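Local structure of pesticidal crystal protein CRY4AA (Bacillus thuringiensis, 2C9K) at residues Cys197-Lys209 with Thr224-Leu237. The protein kills mosquito larvae by binding to midgut epithelial cells and causing their colloid-osmotic lysis, this chain being the toxin part of a longer protoxin. Sequence-based numbering, arbitrary orientation.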
ATOM      1  N   CYS A 197      10.222  -3.550  10.901  1.00 28.14           N
ATOM      2  CA  CYS A 197       8.822  -3.151  10.760  1.00 28.13           C
ATOM      3  C   CYS A 197       7.955  -4.335  10.356  1.00 28.33           C
ATOM      4  O   CYS A 197       6.884  -4.557  10.927  1.00 28.03           O
ATOM      5  CB  CYS A 197       8.678  -2.059   9.700  1.00 28.23           C
ATOM      6  SG  CYS A 197       9.464  -0.492  10.122  1.00 32.31           S
ATOM      7  N   VAL A 198       8.420  -5.086   9.362  1.00 27.16           N
ATOM      8  CA  VAL A 198       7.676  -6.234   8.883  1.00 26.17           C
ATOM      9  C   VAL A 198       7.577  -7.259   9.995  1.00 26.84           C
ATOM     10  O   VAL A 198       6.499  -7.803  10.243  1.00 29.99           O
ATOM     11  CB  VAL A 198       8.344  -6.871   7.646  1.00 25.10           C
ATOM     12  CG1 VAL A 198       7.587  -8.123   7.234  1.00 23.64           C
ATOM     13  CG2 VAL A 198       8.377  -5.868   6.505  1.00 22.09           C
ATOM     14  N   THR A 199       8.692  -7.517  10.673  1.00 24.62           N
ATOM     15  CA  THR A 199       8.694  -8.483  11.774  1.00 23.79           C
ATOM     16  C   THR A 199       7.660  -8.086  12.826  1.00 24.16           C
ATOM     17  O   THR A 199       6.771  -8.869  13.176  1.00 22.31           O
ATOM     18  CB  THR A 199      10.080  -8.558  12.478  1.00 22.44           C
ATOM     19  OG1 THR A 199      11.008  -9.261  11.647  1.00 22.26           O
ATOM     20  CG2 THR A 199       9.964  -9.271  13.802  1.00 18.48           C
ATOM     21  N   THR A 200       7.794  -6.859  13.321  1.00 23.92           N
ATOM     22  CA  THR A 200       6.910  -6.333  14.344  1.00 25.77           C
ATOM     23  C   THR A 200       5.466  -6.310  13.873  1.00 26.42           C
ATOM     24  O   THR A 200       4.548  -6.613  14.639  1.00 26.55           O
ATOM     25  CB  THR A 200       7.345  -4.917  14.745  1.00 26.50           C
ATOM     26  OG1 THR A 200       8.729  -4.944  15.113  1.00 28.43           O
ATOM     27  CG2 THR A 200       6.524  -4.411  15.928  1.00 26.67           C
ATOM     28  N   TYR A 201       5.276  -5.946  12.608  1.00 26.92           N
ATOM     29  CA  TYR A 201       3.949  -5.893  12.015  1.00 26.23           C
ATOM     30  C   TYR A 201       3.288  -7.261  12.116  1.00 26.71           C
ATOM     31  O   TYR A 201       2.090  -7.362  12.384  1.00 28.19           O
ATOM     32  CB  TYR A 201       4.025  -5.477  10.537  1.00 25.45           C
ATOM     33  CG  TYR A 201       2.716  -5.696   9.815  1.00 24.15           C
ATOM     34  CD1 TYR A 201       1.553  -5.053  10.242  1.00 23.50           C
ATOM     35  CD2 TYR A 201       2.617  -6.619   8.771  1.00 21.57           C
ATOM     36  CE1 TYR A 201       0.326  -5.329   9.657  1.00 24.17           C
ATOM     37  CE2 TYR A 201       1.399  -6.906   8.182  1.00 21.53           C
ATOM     38  CZ  TYR A 201       0.255  -6.258   8.632  1.00 24.61           C
ATOM     39  OH  TYR A 201      -0.966  -6.546   8.072  1.00 25.90           O
ATOM     40  N   LYS A 202       4.064  -8.315  11.897  1.00 26.24           N
ATOM     41  CA  LYS A 202       3.514  -9.663  11.972  1.00 27.41           C
ATOM     42  C   LYS A 202       3.324 -10.141  13.418  1.00 29.68           C
ATOM     43  O   LYS A 202       2.479 -10.994  13.694  1.00 30.53           O
ATOM     44  CB  LYS A 202       4.391 -10.629  11.168  1.00 22.23           C
ATOM     45  CG  LYS A 202       4.377 -10.290   9.688  1.00 17.94           C
ATOM     46  CD  LYS A 202       5.126 -11.284   8.838  1.00 19.11           C
ATOM     47  CE  LYS A 202       4.978 -10.913   7.352  1.00 21.74           C
ATOM     48  NZ  LYS A 202       5.685 -11.846   6.407  1.00 20.18           N
ATOM     49  N   LYS A 203       4.096  -9.583  14.347  1.00 31.90           N
ATOM     50  CA  LYS A 203       3.948  -9.969  15.744  1.00 32.70           C
ATOM     51  C   LYS A 203       2.586  -9.506  16.207  1.00 31.91           C
ATOM     52  O   LYS A 203       1.944 -10.166  17.026  1.00 33.05           O
ATOM     53  CB  LYS A 203       5.034  -9.339  16.618  1.00 33.35           C
ATOM     54  CG  LYS A 203       6.346 -10.089  16.581  1.00 34.34           C
ATOM     55  CD  LYS A 203       7.319  -9.571  17.627  1.00 37.02           C
ATOM     56  CE  LYS A 203       8.610 -10.383  17.618  1.00 37.70           C
ATOM     57  NZ  LYS A 203       9.630  -9.831  18.553  1.00 38.29           N
ATOM     58  N   GLY A 204       2.154  -8.363  15.673  1.00 30.44           N
ATOM     59  CA  GLY A 204       0.858  -7.812  16.030  1.00 29.38           C
ATOM     60  C   GLY A 204      -0.250  -8.617  15.383  1.00 29.17           C
ATOM     61  O   GLY A 204      -1.255  -8.944  16.019  1.00 27.92           O
ATOM     62  N   LEU A 205      -0.052  -8.933  14.105  1.00 28.68           N
ATOM     63  CA  LEU A 205      -1.007  -9.712  13.334  1.00 27.51           C
ATOM     64  C   LEU A 205      -1.211 -11.036  14.054  1.00 27.45           C
ATOM     65  O   LEU A 205      -2.333 -11.524  14.174  1.00 28.14           O
ATOM     66  CB  LEU A 205      -0.458  -9.956  11.922  1.00 27.34           C
ATOM     67  CG  LEU A 205      -1.394  -9.718  10.722  1.00 26.50           C
ATOM     68  CD1 LEU A 205      -2.126  -8.399  10.857  1.00 25.91           C
ATOM     69  CD2 LEU A 205      -0.578  -9.728   9.448  1.00 24.66           C
ATOM     70  N   ASN A 206      -0.118 -11.602  14.554  1.00 28.02           N
ATOM     71  CA  ASN A 206      -0.169 -12.872  15.262  1.00 27.15           C
ATOM     72  C   ASN A 206      -0.733 -12.720  16.665  1.00 27.35           C
ATOM     73  O   ASN A 206      -1.320 -13.650  17.212  1.00 27.75           O
ATOM     74  CB  ASN A 206       1.218 -13.499  15.313  1.00 27.71           C
ATOM     75  CG  ASN A 206       1.266 -14.726  16.193  1.00 30.25           C
ATOM     76  OD1 ASN A 206       1.549 -14.632  17.389  1.00 30.85           O
ATOM     77  ND2 ASN A 206       0.976 -15.886  15.611  1.00 30.30           N
ATOM     78  N   LEU A 207      -0.557 -11.546  17.256  1.00 27.79           N
ATOM     79  CA  LEU A 207      -1.098 -11.307  18.584  1.00 27.48           C
ATOM     80  C   LEU A 207      -2.617 -11.412  18.476  1.00 29.01           C
ATOM     81  O   LEU A 207      -3.258 -12.203  19.169  1.00 31.66           O
ATOM     82  CB  LEU A 207      -0.710  -9.909  19.074  1.00 25.70           C
ATOM     83  CG  LEU A 207      -1.352  -9.457  20.388  1.00 24.06           C
ATOM     84  CD1 LEU A 207      -0.952 -10.409  21.503  1.00 22.04           C
ATOM     85  CD2 LEU A 207      -0.931  -8.028  20.706  1.00 23.25           C
ATOM     86  N   ILE A 208      -3.193 -10.617  17.585  1.00 28.37           N
ATOM     87  CA  ILE A 208      -4.635 -10.625  17.394  1.00 27.53           C
ATOM     88  C   ILE A 208      -5.160 -12.006  17.034  1.00 27.96           C
ATOM     89  O   ILE A 208      -6.100 -12.496  17.647  1.00 28.42           O
ATOM     90  CB  ILE A 208      -5.057  -9.632  16.286  1.00 25.41           C
ATOM     91  CG1 ILE A 208      -4.652  -8.209  16.688  1.00 24.52           C
ATOM     92  CG2 ILE A 208      -6.552  -9.725  16.048  1.00 23.95           C
ATOM     93  CD1 ILE A 208      -5.023  -7.151  15.688  1.00 24.01           C
ATOM     94  N   LYS A 209      -4.539 -12.637  16.043  1.00 29.02           N
ATOM     95  CA  LYS A 209      -4.967 -13.951  15.575  1.00 29.27           C
ATOM     96  C   LYS A 209      -4.759 -15.039  16.610  1.00 29.64           C
ATOM     97  O   LYS A 209      -5.117 -16.195  16.392  1.00 30.41           O
ATOM     98  CB  LYS A 209      -4.214 -14.306  14.295  1.00 28.47           C
ATOM     99  CG  LYS A 209      -4.796 -15.469  13.515  1.00 29.29           C
ATOM    100  CD  LYS A 209      -4.018 -15.669  12.223  1.00 31.86           C
ATOM    101  CE  LYS A 209      -4.604 -16.772  11.363  1.00 32.71           C
ATOM    102  NZ  LYS A 209      -3.839 -16.924  10.090  1.00 34.02           N
ATOM    103  N   THR A 224     -10.983  -7.266  13.947  1.00 20.44           N
ATOM    104  CA  THR A 224      -9.890  -6.614  14.654  1.00 18.71           C
ATOM    105  C   THR A 224      -8.609  -6.847  13.860  1.00 17.48           C
ATOM    106  O   THR A 224      -7.781  -5.966  13.709  1.00 15.81           O
ATOM    107  CB  THR A 224      -9.755  -7.197  16.075  1.00 17.67           C
ATOM    108  OG1 THR A 224     -10.939  -6.885  16.825  1.00 13.56           O
ATOM    109  CG2 THR A 224      -8.528  -6.634  16.772  1.00 16.08           C
ATOM    110  N   TYR A 225      -8.482  -8.059  13.346  1.00 18.52           N
ATOM    111  CA  TYR A 225      -7.337  -8.459  12.559  1.00 19.00           C
ATOM    112  C   TYR A 225      -7.301  -7.577  11.319  1.00 19.27           C
ATOM    113  O   TYR A 225      -6.267  -7.027  10.950  1.00 19.00           O
ATOM    114  CB  TYR A 225      -7.498  -9.934  12.161  1.00 20.79           C
ATOM    115  CG  TYR A 225      -6.352 -10.497  11.358  1.00 22.11           C
ATOM    116  CD1 TYR A 225      -5.304 -11.177  11.976  1.00 23.42           C
ATOM    117  CD2 TYR A 225      -6.298 -10.321   9.983  1.00 22.83           C
ATOM    118  CE1 TYR A 225      -4.232 -11.665  11.240  1.00 23.82           C
ATOM    119  CE2 TYR A 225      -5.234 -10.800   9.244  1.00 25.44           C
ATOM    120  CZ  TYR A 225      -4.208 -11.472   9.874  1.00 24.54           C
ATOM    121  OH  TYR A 225      -3.172 -11.958   9.118  1.00 26.46           O
ATOM    122  N   ASN A 226      -8.453  -7.432  10.682  1.00 19.76           N
ATOM    123  CA  ASN A 226      -8.539  -6.638   9.471  1.00 20.61           C
ATOM    124  C   ASN A 226      -8.284  -5.143   9.699  1.00 21.55           C
ATOM    125  O   ASN A 226      -7.632  -4.491   8.882  1.00 22.56           O
ATOM    126  CB  ASN A 226      -9.907  -6.851   8.822  1.00 19.48           C
ATOM    127  CG  ASN A 226     -10.031  -6.146   7.496  1.00 21.23           C
ATOM    128  OD1 ASN A 226      -9.389  -6.525   6.514  1.00 21.70           O
ATOM    129  ND2 ASN A 226     -10.859  -5.104   7.456  1.00 20.66           N
ATOM    130  N   THR A 227      -8.790  -4.597  10.801  1.00 20.89           N
ATOM    131  CA  THR A 227      -8.597  -3.181  11.081  1.00 20.03           C
ATOM    132  C   THR A 227      -7.115  -2.881  11.276  1.00 20.20           C
ATOM    133  O   THR A 227      -6.571  -1.936  10.702  1.00 19.68           O
ATOM    134  CB  THR A 227      -9.377  -2.748  12.343  1.00 19.20           C
ATOM    135  OG1 THR A 227     -10.771  -2.993  12.146  1.00 20.59           O
ATOM    136  CG2 THR A 227      -9.178  -1.270  12.617  1.00 17.55           C
ATOM    137  N   TYR A 228      -6.465  -3.697  12.092  1.00 20.38           N
ATOM    138  CA  TYR A 228      -5.051  -3.520  12.368  1.00 20.84           C
ATOM    139  C   TYR A 228      -4.225  -3.536  11.075  1.00 22.22           C
ATOM    140  O   TYR A 228      -3.227  -2.818  10.954  1.00 21.42           O
ATOM    141  CB  TYR A 228      -4.573  -4.622  13.299  1.00 16.80           C
ATOM    142  CG  TYR A 228      -3.096  -4.586  13.540  1.00 18.65           C
ATOM    143  CD1 TYR A 228      -2.517  -3.604  14.342  1.00 17.20           C
ATOM    144  CD2 TYR A 228      -2.265  -5.537  12.960  1.00 19.67           C
ATOM    145  CE1 TYR A 228      -1.151  -3.577  14.562  1.00 17.12           C
ATOM    146  CE2 TYR A 228      -0.898  -5.518  13.174  1.00 19.30           C
ATOM    147  CZ  TYR A 228      -0.345  -4.543  13.974  1.00 18.60           C
ATOM    148  OH  TYR A 228       1.016  -4.564  14.189  1.00 21.21           O
ATOM    149  N   ARG A 229      -4.660  -4.354  10.117  1.00 22.82           N
ATOM    150  CA  ARG A 229      -3.994  -4.501   8.826  1.00 22.97           C
ATOM    151  C   ARG A 229      -4.180  -3.262   7.959  1.00 24.38           C
ATOM    152  O   ARG A 229      -3.241  -2.771   7.327  1.00 25.27           O
ATOM    153  CB  ARG A 229      -4.539  -5.737   8.095  1.00 21.30           C
ATOM    154  CG  ARG A 229      -4.019  -5.917   6.671  1.00 19.95           C
ATOM    155  CD  ARG A 229      -4.413  -7.270   6.101  1.00 18.30           C
ATOM    156  NE  ARG A 229      -5.859  -7.451   6.041  1.00 14.17           N
ATOM    157  CZ  ARG A 229      -6.448  -8.627   5.860  1.00 12.52           C
ATOM    158  NH1 ARG A 229      -5.718  -9.725   5.720  1.00  7.48           N
ATOM    159  NH2 ARG A 229      -7.769  -8.708   5.834  1.00 11.87           N
ATOM    160  N   THR A 230      -5.402  -2.757   7.931  1.00 25.22           N
ATOM    161  CA  THR A 230      -5.699  -1.578   7.145  1.00 25.18           C
ATOM    162  C   THR A 230      -4.971  -0.354   7.693  1.00 26.43           C
ATOM    163  O   THR A 230      -4.398   0.419   6.931  1.00 26.90           O
ATOM    164  CB  THR A 230      -7.202  -1.315   7.133  1.00 23.89           C
ATOM    165  OG1 THR A 230      -7.864  -2.438   6.537  1.00 23.39           O
ATOM    166  CG2 THR A 230      -7.517  -0.058   6.344  1.00 24.31           C
ATOM    167  N   LYS A 231      -4.985  -0.183   9.013  1.00 28.62           N
ATOM    168  CA  LYS A 231      -4.328   0.968   9.631  1.00 29.60           C
ATOM    169  C   LYS A 231      -2.816   0.891   9.487  1.00 29.86           C
ATOM    170  O   LYS A 231      -2.184   1.877   9.121  1.00 31.27           O
ATOM    171  CB  LYS A 231      -4.687   1.076  11.121  1.00 29.81           C
ATOM    172  CG  LYS A 231      -6.180   1.056  11.421  1.00 31.81           C
ATOM    173  CD  LYS A 231      -6.923   2.143  10.673  1.00 34.78           C
ATOM    174  CE  LYS A 231      -8.438   1.916  10.695  1.00 37.85           C
ATOM    175  NZ  LYS A 231      -9.105   2.257  11.993  1.00 39.15           N
ATOM    176  N   MET A 232      -2.241  -0.277   9.766  1.00 29.04           N
ATOM    177  CA  MET A 232      -0.796  -0.455   9.675  1.00 28.39           C
ATOM    178  C   MET A 232      -0.273  -0.483   8.246  1.00 29.38           C
ATOM    179  O   MET A 232       0.879  -0.130   7.992  1.00 31.15           O
ATOM    180  CB  MET A 232      -0.368  -1.725  10.409  1.00 26.95           C
ATOM    181  CG  MET A 232      -0.570  -1.655  11.910  1.00 28.59           C
ATOM    182  SD  MET A 232       0.255  -0.233  12.673  1.00 28.87           S
ATOM    183  CE  MET A 232      -1.061   0.931  12.780  1.00 24.79           C
ATOM    184  N   THR A 233      -1.096  -0.911   7.302  1.00 28.96           N
ATOM    185  CA  THR A 233      -0.630  -0.922   5.929  1.00 28.86           C
ATOM    186  C   THR A 233      -0.406   0.518   5.490  1.00 28.82           C
ATOM    187  O   THR A 233       0.628   0.839   4.908  1.00 29.87           O
ATOM    188  CB  THR A 233      -1.642  -1.575   4.991  1.00 29.25           C
ATOM    189  OG1 THR A 233      -1.620  -2.993   5.190  1.00 29.63           O
ATOM    190  CG2 THR A 233      -1.310  -1.252   3.537  1.00 29.15           C
ATOM    191  N   THR A 234      -1.370   1.386   5.786  1.00 26.47           N
ATOM    192  CA  THR A 234      -1.274   2.788   5.411  1.00 24.83           C
ATOM    193  C   THR A 234      -0.273   3.557   6.268  1.00 24.72           C
ATOM    194  O   THR A 234       0.170   4.638   5.884  1.00 25.03           O
ATOM    195  CB  THR A 234      -2.633   3.487   5.524  1.00 23.70           C
ATOM    196  OG1 THR A 234      -3.011   3.590   6.900  1.00 25.62           O
ATOM    197  CG2 THR A 234      -3.683   2.697   4.799  1.00 23.76           C
ATOM    198  N   ALA A 235       0.082   3.010   7.428  1.00 23.64           N
ATOM    199  CA  ALA A 235       1.033   3.686   8.307  1.00 22.70           C
ATOM    200  C   ALA A 235       2.449   3.163   8.109  1.00 22.10           C
ATOM    201  O   ALA A 235       3.364   3.922   7.806  1.00 22.00           O
ATOM    202  CB  ALA A 235       0.615   3.529   9.763  1.00 21.39           C
ATOM    203  N   VAL A 236       2.626   1.859   8.251  1.00 22.94           N
ATOM    204  CA  VAL A 236       3.944   1.270   8.103  1.00 24.09           C
ATOM    205  C   VAL A 236       4.258   0.668   6.732  1.00 24.97           C
ATOM    206  O   VAL A 236       5.049   1.226   5.982  1.00 25.60           O
ATOM    207  CB  VAL A 236       4.171   0.199   9.184  1.00 23.59           C
ATOM    208  CG1 VAL A 236       5.615  -0.296   9.152  1.00 22.70           C
ATOM    209  CG2 VAL A 236       3.829   0.783  10.547  1.00 23.71           C
ATOM    210  N   LEU A 237       3.639  -0.460   6.403  1.00 25.55           N
ATOM    211  CA  LEU A 237       3.913  -1.142   5.137  1.00 24.60           C
ATOM    212  C   LEU A 237       4.019  -0.250   3.896  1.00 25.98           C
ATOM    213  O   LEU A 237       4.913  -0.448   3.065  1.00 25.28           O
ATOM    214  CB  LEU A 237       2.876  -2.244   4.901  1.00 22.36           C
ATOM    215  CG  LEU A 237       2.671  -3.206   6.077  1.00 19.71           C
ATOM    216  CD1 LEU A 237       1.857  -4.407   5.620  1.00 16.12           C
ATOM    217  CD2 LEU A 237       4.014  -3.649   6.624  1.00 17.64           C
TER
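Tyr-228 reaches from helix 224-237 into a hole on helix 197-208 formed by Tyr-201, Gly-204, Leu-205 and Ile-208, a knob-into-hole fit. Its CG lies anti to the backbone N (chi1 175°), which sends the ring across to the neighbouring helix. CB of Tyr-228 meets Ile-208 CD1 at 3.5 Å, and CG lies near the same methyl. Farther out, Tyr-228 CD2 touches Leu-205 CD1 at 3.6 Å, at the ring edge; Tyr-228 CE2 packs against Tyr-201 CE1 at 3.7 Å and also meets Tyr-201 O and Leu-205 N. CZ lies by Gly-204 CA, and Tyr-228 OH ends 3.7 Å from that CA, where no side chain blocks it; its bond to Tyr-201 O is weak at best. Segments 197-208 and 224-237, parts of helices 183-208 and 222-240, run antiparallel at 164°, their axes 9.6 Å apart at closest approach, in the N-terminal, pore-forming helical domain of this three-domain delta-endotoxin; Ile-57 of helix 46-58 also packs on Tyr-228. The Tyr-201 and Tyr-228 rings are nearly parallel (11°) but slid apart. Leu-237 CD1 makes a CH-pi contact over one Tyr-201 face, 3.9 Å from the centroid, while Tyr-201 OH rests on Arg-229 CG at 3.4 Å. The arginine's NH2 donates in the guanidinium plane to Asn-226 OD1, a hydrogen bond; NH1 salt-bridges Glu-283. Toward the C-terminal end of helix 183-208, Leu-205 CD1 makes a CH-pi contact over a Tyr-225 face, 4.1 Å from its centroid.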